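Local coordinates for hemolysin II regulatory protein (Bacillus cereus, PDB 2JJ7) that probably binds DNA as a TetR-family transcriptional regulator with a helix-turn-helix motif, at residues R23-T28 against N53-V58. Residues are numbered along the deposited sequence; the frame is centred on the assembly and turned at random. Where two conformers were deposited one is given.
Sequences RGYEGT and NLYYEV
Y25 and Y55 make the whole contact between segment 23-28 and the helical segment 53-58. Their rings form a T-shaped (edge-to-face) pair. The edge of Y25 is turned to one face of Y55. The ring centroids lie 4.8 Å apart and the planes meet at 67°, so the pair is tilted away from a strict perpendicular. Y25 CD1 leads the approach, 3.5 Å from Y55 CD2. It sits 3.4 Å above the plane of the Y55 ring, displaced toward the rim rather than over the centre. Y25 CE1 follows behind and reaches past the ring to Y55 CB, at 3.7 Å. One side of the Y25 ring thus lies over the CB–CG end of Y55. In both tyrosines CB points toward the other segment, and CG trans to the backbone N (chi1 -179° in Y25, -172° in Y55) carries the rings into contact. The backbones remain well apart, with the CA atoms of Y25 and Y55 7.7 Å from each other. No hydrogen bond joins the segments.

Y25 opens a type I beta turn that ends at T28. T28 OG1 donates a short hydrogen bond, 2.5 Å, to G24 O, which links T28 to the residue preceding the turn. K51 NZ bonds to the carbonyl oxygens of Y25 and T28, and K51 and R114 both make cation-pi contacts with the Y25 ring.

The turn comes just before the predicted helix-turn-helix motif (29-48) of this TetR-family protein. The tyrosine pair joins the connection between helix 5-23 and helix 30-37 to helix 51-62, which follows the motif. F20 of helix 5-23 and F59 of helix 51-62 extend the aromatic cluster through edge-to-face contacts with Y55, while a hydrogen bond from Y55 OH to E107 OE2 links this tyrosine to helix 98-109.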
ATOM      1  N   ARG B  23     -18.689  -0.095   4.043  1.00 41.36           N
ATOM      2  CA  ARG B  23     -18.570  -0.789   5.331  1.00 42.83           C
ATOM      3  C   ARG B  23     -17.936  -2.168   5.252  1.00 42.04           C
ATOM      4  O   ARG B  23     -17.800  -2.848   6.271  1.00 43.13           O
ATOM      5  CB  ARG B  23     -19.941  -0.906   6.003  1.00 42.64           C
ATOM      6  CG  ARG B  23     -20.330   0.298   6.830  1.00 50.31           C
ATOM      7  CD  ARG B  23     -21.593   0.018   7.614  1.00 65.00           C
ATOM      8  NE  ARG B  23     -22.073   1.199   8.328  1.00 73.82           N
ATOM      9  CZ  ARG B  23     -23.329   1.372   8.736  1.00 77.59           C
ATOM     10  NH1 ARG B  23     -24.254   0.445   8.500  1.00 76.95           N
ATOM     11  NH2 ARG B  23     -23.668   2.482   9.376  1.00 79.36           N
ATOM     12  N   GLY B  24     -17.556  -2.587   4.052  1.00 40.53           N
ATOM     13  CA  GLY B  24     -16.933  -3.893   3.882  1.00 41.20           C
ATOM     14  C   GLY B  24     -17.975  -4.993   3.833  1.00 41.67           C
ATOM     15  O   GLY B  24     -19.154  -4.752   4.088  1.00 41.24           O
ATOM     16  N   TYR B  25     -17.540  -6.204   3.499  1.00 42.08           N
ATOM     17  CA  TYR B  25     -18.447  -7.355   3.418  1.00 41.21           C
ATOM     18  C   TYR B  25     -19.150  -7.649   4.741  1.00 41.67           C
ATOM     19  O   TYR B  25     -20.370  -7.823   4.774  1.00 40.50           O
ATOM     20  CB  TYR B  25     -17.709  -8.617   2.933  1.00 41.32           C
ATOM     21  CG  TYR B  25     -18.631  -9.806   2.832  1.00 38.75           C
ATOM     22  CD1 TYR B  25     -19.510  -9.938   1.754  1.00 38.80           C
ATOM     23  CD2 TYR B  25     -18.671 -10.770   3.834  1.00 37.28           C
ATOM     24  CE1 TYR B  25     -20.387 -11.007   1.665  1.00 34.37           C
ATOM     25  CE2 TYR B  25     -19.550 -11.848   3.753  1.00 38.56           C
ATOM     26  CZ  TYR B  25     -20.402 -11.956   2.661  1.00 33.88           C
ATOM     27  OH  TYR B  25     -21.271 -13.016   2.568  1.00 38.01           O
ATOM     28  N   GLU B  26     -18.369  -7.716   5.821  1.00 42.08           N
ATOM     29  CA  GLU B  26     -18.873  -8.106   7.141  1.00 42.98           C
ATOM     30  C   GLU B  26     -19.752  -7.022   7.739  1.00 42.16           C
ATOM     31  O   GLU B  26     -20.760  -7.319   8.369  1.00 42.83           O
ATOM     32  CB  GLU B  26     -17.722  -8.419   8.109  1.00 42.58           C
ATOM     33  CG  GLU B  26     -16.594  -9.296   7.538  1.00 48.81           C
ATOM     34  CD  GLU B  26     -16.973 -10.769   7.412  1.00 59.02           C
ATOM     35  OE1 GLU B  26     -17.981 -11.204   8.018  1.00 60.43           O
ATOM     36  OE2 GLU B  26     -16.248 -11.498   6.700  1.00 64.54           O
ATOM     37  N   GLY B  27     -19.370  -5.764   7.533  1.00 41.54           N
ATOM     38  CA  GLY B  27     -20.092  -4.638   8.123  1.00 42.89           C
ATOM     39  C   GLY B  27     -21.388  -4.235   7.444  1.00 42.80           C
ATOM     40  O   GLY B  27     -22.014  -3.255   7.848  1.00 44.33           O
ATOM     41  N   THR B  28     -21.788  -4.990   6.423  1.00 42.50           N
ATOM     42  CA  THR B  28     -22.965  -4.682   5.608  1.00 43.09           C
ATOM     43  C   THR B  28     -24.001  -5.810   5.727  1.00 43.04           C
ATOM     44  O   THR B  28     -23.638  -6.992   5.738  1.00 43.26           O
ATOM     45  CB  THR B  28     -22.568  -4.544   4.115  1.00 42.49           C
ATOM     46  OG1 THR B  28     -21.432  -3.676   3.988  1.00 48.11           O
ATOM     47  CG2 THR B  28     -23.708  -3.991   3.276  1.00 43.25           C
ATOM     48  N   ASN B  53     -24.398 -13.986  -2.185  1.00 36.99           N
ATOM     49  CA  ASN B  53     -24.664 -14.004  -3.616  1.00 36.70           C
ATOM     50  C   ASN B  53     -24.730 -12.590  -4.197  1.00 35.99           C
ATOM     51  O   ASN B  53     -24.292 -12.344  -5.319  1.00 35.58           O
ATOM     52  CB  ASN B  53     -25.960 -14.767  -3.900  1.00 37.00           C
ATOM     53  CG  ASN B  53     -26.268 -14.841  -5.381  1.00 41.66           C
ATOM     54  OD1 ASN B  53     -25.457 -15.345  -6.165  1.00 48.61           O
ATOM     55  ND2 ASN B  53     -27.432 -14.316  -5.779  1.00 40.02           N
ATOM     56  N   LEU B  54     -25.280 -11.668  -3.416  1.00 34.57           N
ATOM     57  CA  LEU B  54     -25.353 -10.275  -3.781  1.00 36.40           C
ATOM     58  C   LEU B  54     -23.943  -9.698  -3.978  1.00 35.40           C
ATOM     59  O   LEU B  54     -23.690  -8.973  -4.936  1.00 34.85           O
ATOM     60  CB  LEU B  54     -26.087  -9.515  -2.684  1.00 37.88           C
ATOM     61  CG  LEU B  54     -26.602  -8.096  -2.901  1.00 42.51           C
ATOM     62  CD1 LEU B  54     -27.312  -7.962  -4.230  1.00 47.47           C
ATOM     63  CD2 LEU B  54     -27.540  -7.768  -1.765  1.00 47.49           C
ATOM     64  N   TYR B  55     -23.041 -10.037  -3.062  1.00 33.82           N
ATOM     65  CA  TYR B  55     -21.621  -9.693  -3.159  1.00 31.74           C
ATOM     66  C   TYR B  55     -20.993 -10.247  -4.428  1.00 30.45           C
ATOM     67  O   TYR B  55     -20.324  -9.516  -5.146  1.00 30.76           O
ATOM     68  CB  TYR B  55     -20.897 -10.241  -1.951  1.00 30.07           C
ATOM     69  CG  TYR B  55     -19.454  -9.809  -1.789  1.00 31.76           C
ATOM     70  CD1 TYR B  55     -18.431 -10.729  -1.954  1.00 30.58           C
ATOM     71  CD2 TYR B  55     -19.118  -8.508  -1.408  1.00 28.11           C
ATOM     72  CE1 TYR B  55     -17.121 -10.383  -1.776  1.00 29.98           C
ATOM     73  CE2 TYR B  55     -17.775  -8.140  -1.226  1.00 27.47           C
ATOM     74  CZ  TYR B  55     -16.794  -9.101  -1.410  1.00 23.94           C
ATOM     75  OH  TYR B  55     -15.473  -8.837  -1.230  1.00 24.29           O
ATOM     76  N   TYR B  56     -21.224 -11.532  -4.700  1.00 31.58           N
ATOM     77  CA  TYR B  56     -20.760 -12.147  -5.942  0.50 32.52           C
ATOM     78  C   TYR B  56     -21.268 -11.347  -7.146  1.00 32.03           C
ATOM     79  O   TYR B  56     -20.493 -11.025  -8.045  1.00 33.25           O
ATOM     80  CB  TYR B  56     -21.214 -13.610  -6.063  0.50 32.50           C
ATOM     81  CG  TYR B  56     -20.546 -14.603  -5.121  0.50 34.11           C
ATOM     82  CD1 TYR B  56     -19.384 -14.287  -4.418  0.50 31.21           C
ATOM     83  CD2 TYR B  56     -21.067 -15.880  -4.970  0.50 32.11           C
ATOM     84  CE1 TYR B  56     -18.786 -15.219  -3.566  0.50 27.17           C
ATOM     85  CE2 TYR B  56     -20.478 -16.806  -4.137  0.50 29.37           C
ATOM     86  CZ  TYR B  56     -19.350 -16.481  -3.435  0.50 28.77           C
ATOM     87  OH  TYR B  56     -18.791 -17.440  -2.610  0.50 32.08           O
ATOM     88  N   GLU B  57     -22.556 -11.014  -7.146  1.00 31.27           N
ATOM     89  CA  GLU B  57     -23.157 -10.281  -8.252  1.00 30.97           C
ATOM     90  C   GLU B  57     -22.582  -8.865  -8.402  1.00 30.90           C
ATOM     91  O   GLU B  57     -22.528  -8.329  -9.510  1.00 30.01           O
ATOM     92  CB  GLU B  57     -24.681 -10.241  -8.107  1.00 30.13           C
ATOM     93  CG  GLU B  57     -25.376 -11.577  -8.327  1.00 34.88           C
ATOM     94  CD  GLU B  57     -25.100 -12.185  -9.697  1.00 40.70           C
ATOM     95  OE1 GLU B  57     -25.084 -11.448 -10.704  1.00 40.32           O
ATOM     96  OE2 GLU B  57     -24.889 -13.408  -9.760  1.00 44.88           O
ATOM     97  N   VAL B  58     -22.141  -8.280  -7.288  1.00 30.28           N
ATOM     98  CA  VAL B  58     -21.481  -6.972  -7.293  1.00 30.35           C
ATOM     99  C   VAL B  58     -20.144  -7.039  -8.034  1.00 29.64           C
ATOM    100  O   VAL B  58     -19.874  -6.210  -8.905  1.00 30.17           O
ATOM    101  CB  VAL B  58     -21.291  -6.402  -5.866  1.00 30.30           C
ATOM    102  CG1 VAL B  58     -20.250  -5.269  -5.854  1.00 24.42           C
ATOM    103  CG2 VAL B  58     -22.622  -5.889  -5.351  1.00 32.17           C
TER